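Local coordinates for embryonic developmental protein tofu-6 (Caenorhabditis elegans, PDB 7OCX) that probably acts in 21U-RNA (piRNA) biogenesis, pairing its RNA recognition motif domain with that of PID-3 in the PETISCO complex, at residues C[13-19]-C[61-67]; C[24-28]-C[86-90]. All coordinates share one frame; numbering follows the deposited sequence.

Contact 1: C[13-19]-C[61-67]; sequences YLKDAGF and FVNMMSV
Tyr13 has CG anti to its carbonyl carbon (chi1 -64°), whereas Phe61 turns CG anti to its backbone N (chi1 172°), and together these torsions bring the two rings into contact. The setting is the sheet of an RNA recognition motif (RRM), where strands 18-25 and 57-64 run antiparallel as neighbours. Phe61 CZ lies over one face of the tyrosine ring, displaced toward its rim, 3.5 Å from Tyr13 CE2; the planes stand at 46°, so the pair is an oblique packing. Phe61 fits an aromatic position of the RNP1 strand of RRMs, and Tyr13 leans on that ring, which also meets His94 edge-to-face.

Phe19 and Val62 form a hydrogen-bonded antiparallel pair, with Phe19 N 2.7 Å from Val62 O and Val62 N 3.0 Å from Phe19 O. The second carbonyl is also approached by a ring carbon, since Phe61 CD1 stands 3.1 Å from Phe19 O. Gly18 and Asn63 follow as the non-hydrogen-bonded pair, and Met64 N then reaches Ala17 O at 2.8 Å, closing the ladder. The Phe19 side chain leaves the opposite face from Asn63, with Met64 CG at its edge, and packs on helix 67-75.

Beyond the ladder, a type II turn from Leu14 to Ala17, closed by Ala17 N bonding Leu14 O, rests on the start of that helix. Leu14 CD2 settles 3.7 Å from Met65 O, and Ser66 caps the helix through Asp69 N. Asp16 OD2 accepts a hydrogen bond from Asn74 of the PID-3 chain, so the turn also forms part of the interface with PID-3. On the helix side, Val67 CG2 comes to 3.2 Å from Lys15 O.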
ATOM      1  N   TYR C  13      -0.343 -18.739   7.456  1.00 50.94           N
ATOM      2  CA  TYR C  13      -1.213 -17.578   7.489  1.00 50.93           C
ATOM      3  C   TYR C  13      -0.704 -16.540   8.481  1.00 48.53           C
ATOM      4  O   TYR C  13      -0.082 -16.881   9.491  1.00 52.31           O
ATOM      5  CB  TYR C  13      -2.599 -18.000   7.881  1.00 44.82           C
ATOM      6  CG  TYR C  13      -3.257 -18.918   6.877  1.00 47.48           C
ATOM      7  CD1 TYR C  13      -3.672 -18.441   5.642  1.00 52.52           C
ATOM      8  CD2 TYR C  13      -3.467 -20.259   7.167  1.00 55.24           C
ATOM      9  CE1 TYR C  13      -4.306 -19.271   4.728  1.00 50.00           C
ATOM     10  CE2 TYR C  13      -4.089 -21.100   6.255  1.00 55.65           C
ATOM     11  CZ  TYR C  13      -4.504 -20.598   5.039  1.00 54.63           C
ATOM     12  OH  TYR C  13      -5.125 -21.424   4.125  1.00 58.69           O
ATOM     13  N   LEU C  14      -0.987 -15.272   8.191  1.00 42.50           N
ATOM     14  CA  LEU C  14      -0.595 -14.187   9.081  1.00 40.43           C
ATOM     15  C   LEU C  14      -0.813 -14.592  10.531  1.00 39.18           C
ATOM     16  O   LEU C  14      -1.920 -14.961  10.936  1.00 39.51           O
ATOM     17  CB  LEU C  14      -1.398 -12.928   8.783  1.00 41.33           C
ATOM     18  CG  LEU C  14      -1.067 -11.691   9.619  1.00 35.16           C
ATOM     19  CD1 LEU C  14       0.431 -11.366   9.594  1.00 32.75           C
ATOM     20  CD2 LEU C  14      -1.920 -10.517   9.159  1.00 39.20           C
ATOM     21  N   LYS C  15       0.257 -14.541  11.310  1.00 38.98           N
ATOM     22  CA  LYS C  15       0.213 -14.942  12.704  1.00 36.91           C
ATOM     23  C   LYS C  15      -0.885 -14.202  13.452  1.00 39.02           C
ATOM     24  O   LYS C  15      -1.003 -12.979  13.354  1.00 38.65           O
ATOM     25  CB  LYS C  15       1.578 -14.654  13.323  1.00 44.96           C
ATOM     26  CG  LYS C  15       1.744 -15.171  14.718  1.00 44.30           C
ATOM     27  CD  LYS C  15       3.181 -15.059  15.164  1.00 47.14           C
ATOM     28  CE  LYS C  15       3.328 -15.590  16.574  1.00 50.64           C
ATOM     29  NZ  LYS C  15       4.743 -15.543  16.991  1.00 59.73           N
ATOM     30  N   ASP C  16      -1.698 -14.971  14.185  1.00 42.74           N
ATOM     31  CA  ASP C  16      -2.773 -14.518  15.067  1.00 44.50           C
ATOM     32  C   ASP C  16      -3.933 -13.836  14.343  1.00 40.00           C
ATOM     33  O   ASP C  16      -4.760 -13.180  14.999  1.00 41.44           O
ATOM     34  CB  ASP C  16      -2.228 -13.585  16.153  1.00 43.25           C
ATOM     35  CG  ASP C  16      -1.193 -14.266  17.059  1.00 54.53           C
ATOM     36  OD1 ASP C  16      -1.239 -15.511  17.187  1.00 54.16           O
ATOM     37  OD2 ASP C  16      -0.342 -13.556  17.645  1.00 54.52           O
ATOM     38  N   ALA C  17      -4.047 -13.992  13.029  1.00 34.32           N
ATOM     39  CA  ALA C  17      -5.122 -13.361  12.279  1.00 36.77           C
ATOM     40  C   ALA C  17      -6.213 -14.341  11.887  1.00 34.82           C
ATOM     41  O   ALA C  17      -7.227 -13.922  11.325  1.00 35.59           O
ATOM     42  CB  ALA C  17      -4.576 -12.688  11.014  1.00 38.95           C
ATOM     43  N   GLY C  18      -6.045 -15.620  12.202  1.00 36.39           N
ATOM     44  CA  GLY C  18      -6.954 -16.636  11.723  1.00 34.30           C
ATOM     45  C   GLY C  18      -7.710 -17.411  12.779  1.00 37.67           C
ATOM     46  O   GLY C  18      -7.281 -17.528  13.934  1.00 41.32           O
ATOM     47  N   PHE C  19      -8.837 -17.981  12.357  1.00 35.36           N
ATOM     48  CA  PHE C  19      -9.740 -18.684  13.247  1.00 44.19           C
ATOM     49  C   PHE C  19     -10.212 -19.991  12.632  1.00 40.62           C
ATOM     50  O   PHE C  19     -10.416 -20.087  11.419  1.00 37.66           O
ATOM     51  CB  PHE C  19     -10.976 -17.851  13.546  1.00 41.43           C
ATOM     52  CG  PHE C  19     -10.681 -16.546  14.173  1.00 40.88           C
ATOM     53  CD1 PHE C  19     -10.315 -16.474  15.504  1.00 43.45           C
ATOM     54  CD2 PHE C  19     -10.754 -15.382  13.431  1.00 38.82           C
ATOM     55  CE1 PHE C  19     -10.043 -15.263  16.077  1.00 46.81           C
ATOM     56  CE2 PHE C  19     -10.494 -14.169  14.000  1.00 41.84           C
ATOM     57  CZ  PHE C  19     -10.127 -14.111  15.328  1.00 46.68           C
ATOM     58  N   PHE C  61     -13.022 -22.067   8.319  1.00 39.22           N
ATOM     59  CA  PHE C  61     -11.758 -21.406   8.578  1.00 38.87           C
ATOM     60  C   PHE C  61     -11.906 -20.008   8.014  1.00 38.58           C
ATOM     61  O   PHE C  61     -12.443 -19.830   6.918  1.00 37.34           O
ATOM     62  CB  PHE C  61     -10.614 -22.139   7.905  1.00 35.29           C
ATOM     63  CG  PHE C  61      -9.346 -21.419   7.964  1.00 52.36           C
ATOM     64  CD1 PHE C  61      -8.651 -21.326   9.171  1.00 60.46           C
ATOM     65  CD2 PHE C  61      -8.814 -20.855   6.832  1.00 53.10           C
ATOM     66  CE1 PHE C  61      -7.447 -20.659   9.244  1.00 57.96           C
ATOM     67  CE2 PHE C  61      -7.621 -20.225   6.895  1.00 57.14           C
ATOM     68  CZ  PHE C  61      -6.925 -20.121   8.109  1.00 54.06           C
ATOM     69  N   VAL C  62     -11.484 -19.021   8.786  1.00 35.01           N
ATOM     70  CA  VAL C  62     -11.519 -17.627   8.371  1.00 32.76           C
ATOM     71  C   VAL C  62     -10.205 -16.983   8.775  1.00 36.12           C
ATOM     72  O   VAL C  62      -9.769 -17.149   9.915  1.00 39.61           O
ATOM     73  CB  VAL C  62     -12.687 -16.855   9.014  1.00 37.88           C
ATOM     74  CG1 VAL C  62     -12.606 -15.391   8.648  1.00 39.35           C
ATOM     75  CG2 VAL C  62     -13.980 -17.413   8.543  1.00 41.14           C
ATOM     76  N   ASN C  63      -9.580 -16.245   7.851  1.00 34.44           N
ATOM     77  CA  ASN C  63      -8.388 -15.463   8.161  0.58 33.51           C
ATOM     78  C   ASN C  63      -8.736 -14.001   7.907  1.00 35.39           C
ATOM     79  O   ASN C  63      -9.174 -13.649   6.804  1.00 32.22           O
ATOM     80  CB  ASN C  63      -7.177 -15.940   7.333  0.58 38.30           C
ATOM     81  CG  ASN C  63      -5.853 -15.423   7.892  0.58 40.41           C
ATOM     82  OD1 ASN C  63      -5.338 -15.986   8.865  0.58 40.52           O
ATOM     83  ND2 ASN C  63      -5.239 -14.442   7.231  0.58 46.86           N
ATOM     84  N   MET C  64      -8.548 -13.164   8.922  1.00 34.98           N
ATOM     85  CA  MET C  64      -8.768 -11.747   8.719  1.00 36.46           C
ATOM     86  C   MET C  64      -7.564 -11.128   8.018  1.00 31.97           C
ATOM     87  O   MET C  64      -6.471 -11.698   7.969  1.00 34.60           O
ATOM     88  CB  MET C  64      -9.052 -11.039  10.036  1.00 37.07           C
ATOM     89  CG  MET C  64     -10.211 -11.584  10.856  1.00 37.17           C
ATOM     90  SD  MET C  64     -11.757 -11.665   9.981  1.00 35.88           S
ATOM     91  CE  MET C  64     -12.222  -9.921   9.948  1.00 39.07           C
ATOM     92  N   MET C  65      -7.783  -9.957   7.436  1.00 31.58           N
ATOM     93  CA  MET C  65      -6.701  -9.300   6.718  1.00 32.96           C
ATOM     94  C   MET C  65      -5.604  -8.816   7.656  1.00 40.45           C
ATOM     95  O   MET C  65      -4.460  -8.642   7.221  1.00 38.11           O
ATOM     96  CB  MET C  65      -7.248  -8.130   5.906  1.00 33.53           C
ATOM     97  CG  MET C  65      -6.202  -7.546   5.016  1.00 42.92           C
ATOM     98  SD  MET C  65      -5.825  -8.453   3.523  1.00 56.20           S
ATOM     99  CE  MET C  65      -7.409  -9.116   3.021  1.00 37.41           C
ATOM    100  N   SER C  66      -5.927  -8.587   8.918  1.00 38.43           N
ATOM    101  CA  SER C  66      -4.943  -8.063   9.852  1.00 38.05           C
ATOM    102  C   SER C  66      -5.283  -8.532  11.252  1.00 38.81           C
ATOM    103  O   SER C  66      -6.420  -8.906  11.545  1.00 36.57           O
ATOM    104  CB  SER C  66      -4.886  -6.536   9.750  1.00 43.15           C
ATOM    105  OG  SER C  66      -6.017  -5.947  10.371  1.00 40.63           O
ATOM    106  N   VAL C  67      -4.265  -8.535  12.111  1.00 36.60           N
ATOM    107  CA  VAL C  67      -4.457  -8.930  13.505  1.00 35.40           C
ATOM    108  C   VAL C  67      -5.448  -7.991  14.175  1.00 40.28           C
ATOM    109  O   VAL C  67      -6.280  -8.412  14.991  1.00 43.89           O
ATOM    110  CB  VAL C  67      -3.094  -8.955  14.232  1.00 38.22           C
ATOM    111  CG1 VAL C  67      -3.251  -9.143  15.730  1.00 46.64           C
ATOM    112  CG2 VAL C  67      -2.239 -10.059  13.625  1.00 40.68           C
TER

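Contact 2: C[24-28]-C[86-90]; sequences IPKAW and NFTLK
Phe87 offers a ring face to the indole edge of Trp28, and this T-shaped (edge-to-face) pair lies at one end of the RRM sheet, where strands 18-25 and 87-93 lie side by side. The ring planes meet at 73° with centroids of the Trp28 six-membered ring and the Phe87 ring 5.0 Å apart. Trp28 CH2 stands over the centre of the phenylalanine ring, while Trp28 CZ2 comes within 3.6 Å of Phe87 CD2. Phe87 reaches this pose with CG between its backbone N and carbonyl carbon (chi1 63°), the sterically crowded rotamer. Phe87 CB also packs against the proline, 3.9 Å from Pro25 CG.

Thr88 comes next and points its CB away from segment 24-28; its OG1 makes a weak hydrogen bond to Phe87 O, and its own carbonyl accepts Asn23 ND2. Leu89 then turns its branched end back across the gap. Leu89 CD2 lies 3.6 Å from Ile24 CA and 3.8 Å from Ile24 CG1, whereas Leu89 CD1 stands 4.3 Å from Trp28 CZ3. Lys90 resumes backbone pairing with Arg22, one step beyond the packed residues.

The two backbones exchange no hydrogen bonds here. Their separation widens from 6.0 Å between the CA atoms of Ile24 and Leu89 to 7.0 Å between those of Pro25 and Phe87, so apolar side chains bridge the splayed ends. Val36 of helix 30-38 touches the side chains of both Trp28 and Phe87, consistent with their lying on the helix-covered face of the sheet. A type I turn from Pro25 to Trp28, whose Pro25 O and Trp28 O both accept Gln58 NE2, folds the indole back so that Pro25 CD sits over the centre of one of its faces.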
ATOM      1  N   ILE C  24     -21.254 -24.110  12.159  1.00 47.60           N
ATOM      2  CA  ILE C  24     -21.844 -23.327  11.069  1.00 47.77           C
ATOM      3  C   ILE C  24     -23.149 -23.990  10.638  1.00 47.86           C
ATOM      4  O   ILE C  24     -23.187 -25.222  10.484  1.00 53.08           O
ATOM      5  CB  ILE C  24     -20.873 -23.253   9.899  1.00 44.70           C
ATOM      6  CG1 ILE C  24     -19.548 -22.631  10.335  1.00 43.15           C
ATOM      7  CG2 ILE C  24     -21.477 -22.474   8.740  1.00 42.95           C
ATOM      8  CD1 ILE C  24     -18.462 -22.839   9.304  1.00 43.21           C
ATOM      9  N   PRO C  25     -24.228 -23.239  10.428  1.00 50.69           N
ATOM     10  CA  PRO C  25     -25.481 -23.865   9.957  1.00 54.78           C
ATOM     11  C   PRO C  25     -25.359 -24.555   8.603  1.00 48.40           C
ATOM     12  O   PRO C  25     -24.642 -24.105   7.707  1.00 42.30           O
ATOM     13  CB  PRO C  25     -26.459 -22.685   9.888  1.00 53.87           C
ATOM     14  CG  PRO C  25     -25.945 -21.716  10.920  1.00 52.03           C
ATOM     15  CD  PRO C  25     -24.444 -21.851  10.889  1.00 50.21           C
ATOM     16  N   LYS C  26     -26.137 -25.634   8.447  1.00 53.68           N
ATOM     17  CA  LYS C  26     -25.972 -26.531   7.304  1.00 53.64           C
ATOM     18  C   LYS C  26     -26.214 -25.834   5.973  1.00 50.72           C
ATOM     19  O   LYS C  26     -25.673 -26.259   4.944  1.00 49.81           O
ATOM     20  CB  LYS C  26     -26.931 -27.720   7.425  1.00 58.04           C
ATOM     21  N   ALA C  27     -27.030 -24.786   5.965  1.00 52.57           N
ATOM     22  CA  ALA C  27     -27.458 -24.131   4.735  1.00 52.29           C
ATOM     23  C   ALA C  27     -26.492 -23.053   4.265  1.00 54.67           C
ATOM     24  O   ALA C  27     -26.717 -22.461   3.205  1.00 50.62           O
ATOM     25  CB  ALA C  27     -28.843 -23.508   4.931  1.00 50.74           C
ATOM     26  N   TRP C  28     -25.441 -22.765   5.031  1.00 47.49           N
ATOM     27  CA  TRP C  28     -24.540 -21.676   4.683  1.00 37.99           C
ATOM     28  C   TRP C  28     -23.555 -22.162   3.628  1.00 41.93           C
ATOM     29  O   TRP C  28     -23.225 -23.350   3.549  1.00 45.95           O
ATOM     30  CB  TRP C  28     -23.749 -21.229   5.914  1.00 42.70           C
ATOM     31  CG  TRP C  28     -24.494 -20.360   6.851  1.00 41.09           C
ATOM     32  CD1 TRP C  28     -25.850 -20.305   7.015  1.00 45.21           C
ATOM     33  CD2 TRP C  28     -23.935 -19.517   7.862  1.00 44.61           C
ATOM     34  NE1 TRP C  28     -26.168 -19.438   8.027  1.00 48.15           N
ATOM     35  CE2 TRP C  28     -25.011 -18.945   8.570  1.00 46.17           C
ATOM     36  CE3 TRP C  28     -22.626 -19.173   8.222  1.00 41.57           C
ATOM     37  CZ2 TRP C  28     -24.824 -18.044   9.618  1.00 51.65           C
ATOM     38  CZ3 TRP C  28     -22.435 -18.280   9.268  1.00 40.41           C
ATOM     39  CH2 TRP C  28     -23.531 -17.730   9.958  1.00 44.97           C
ATOM     40  N   ASN C  86     -29.687 -15.897  14.773  1.00 86.66           N
ATOM     41  CA  ASN C  86     -30.210 -17.244  14.575  1.00 91.08           C
ATOM     42  C   ASN C  86     -29.089 -18.258  14.340  1.00 85.09           C
ATOM     43  O   ASN C  86     -29.308 -19.294  13.704  1.00 81.23           O
ATOM     44  CB  ASN C  86     -31.212 -17.225  13.408  1.00 95.92           C
ATOM     45  CG  ASN C  86     -30.643 -16.592  12.143  1.00100.89           C
ATOM     46  OD1 ASN C  86     -29.686 -15.820  12.191  1.00 91.29           O
ATOM     47  ND2 ASN C  86     -31.274 -16.879  11.004  1.00 98.50           N
ATOM     48  N   PHE C  87     -27.897 -17.990  14.882  1.00 70.91           N
ATOM     49  CA  PHE C  87     -26.772 -18.914  14.792  1.00 65.18           C
ATOM     50  C   PHE C  87     -25.825 -18.694  15.972  1.00 65.08           C
ATOM     51  O   PHE C  87     -25.895 -17.673  16.661  1.00 63.33           O
ATOM     52  CB  PHE C  87     -25.994 -18.751  13.466  1.00 63.35           C
ATOM     53  CG  PHE C  87     -25.353 -17.394  13.291  1.00 54.62           C
ATOM     54  CD1 PHE C  87     -24.104 -17.125  13.824  1.00 55.37           C
ATOM     55  CD2 PHE C  87     -26.000 -16.394  12.581  1.00 60.14           C
ATOM     56  CE1 PHE C  87     -23.511 -15.874  13.670  1.00 56.85           C
ATOM     57  CE2 PHE C  87     -25.413 -15.146  12.415  1.00 50.88           C
ATOM     58  CZ  PHE C  87     -24.160 -14.888  12.960  1.00 58.40           C
ATOM     59  N   THR C  88     -24.930 -19.667  16.194  1.00 61.77           N
ATOM     60  CA  THR C  88     -23.887 -19.546  17.220  1.00 58.79           C
ATOM     61  C   THR C  88     -22.641 -20.275  16.733  1.00 58.01           C
ATOM     62  O   THR C  88     -22.655 -21.503  16.617  1.00 57.62           O
ATOM     63  CB  THR C  88     -24.363 -20.135  18.547  1.00 65.29           C
ATOM     64  OG1 THR C  88     -25.245 -19.217  19.206  1.00 66.73           O
ATOM     65  CG2 THR C  88     -23.181 -20.425  19.477  1.00 68.89           C
ATOM     66  N   LEU C  89     -21.553 -19.546  16.490  1.00 57.82           N
ATOM     67  CA  LEU C  89     -20.345 -20.154  15.949  1.00 53.97           C
ATOM     68  C   LEU C  89     -19.307 -20.374  17.040  1.00 60.82           C
ATOM     69  O   LEU C  89     -19.106 -19.517  17.903  1.00 60.43           O
ATOM     70  CB  LEU C  89     -19.743 -19.283  14.850  1.00 54.73           C
ATOM     71  CG  LEU C  89     -20.715 -19.037  13.699  1.00 55.16           C
ATOM     72  CD1 LEU C  89     -20.154 -17.898  12.838  1.00 52.07           C
ATOM     73  CD2 LEU C  89     -20.994 -20.291  12.893  1.00 53.95           C
ATOM     74  N   LYS C  90     -18.657 -21.534  17.007  1.00 58.86           N
ATOM     75  CA  LYS C  90     -17.566 -21.840  17.927  1.00 58.62           C
ATOM     76  C   LYS C  90     -16.271 -21.417  17.236  1.00 56.61           C
ATOM     77  O   LYS C  90     -15.916 -21.951  16.179  1.00 52.05           O
ATOM     78  CB  LYS C  90     -17.574 -23.320  18.305  1.00 54.39           C
TER

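In the fold
Strand 18-25 is common to both contacts: contact 1 joins its beginning to strand 57-64, and contact 2 joins its end to strand 87-93, so its two flanks are engaged at opposite sides of the chain's centre. Their centres are about 20 Å apart and their nearest atoms about 6 Å. Both are partly buried, contact 1 lying closer to the centre of the chain. Contact 1 is regular backbone pairing with side chains on both sheet faces, and its turn reaches PID-3. Contact 2 is apolar and aromatic packing where the strands have parted; it faces helix 30-38, and no other protein chain of the assembly touches it.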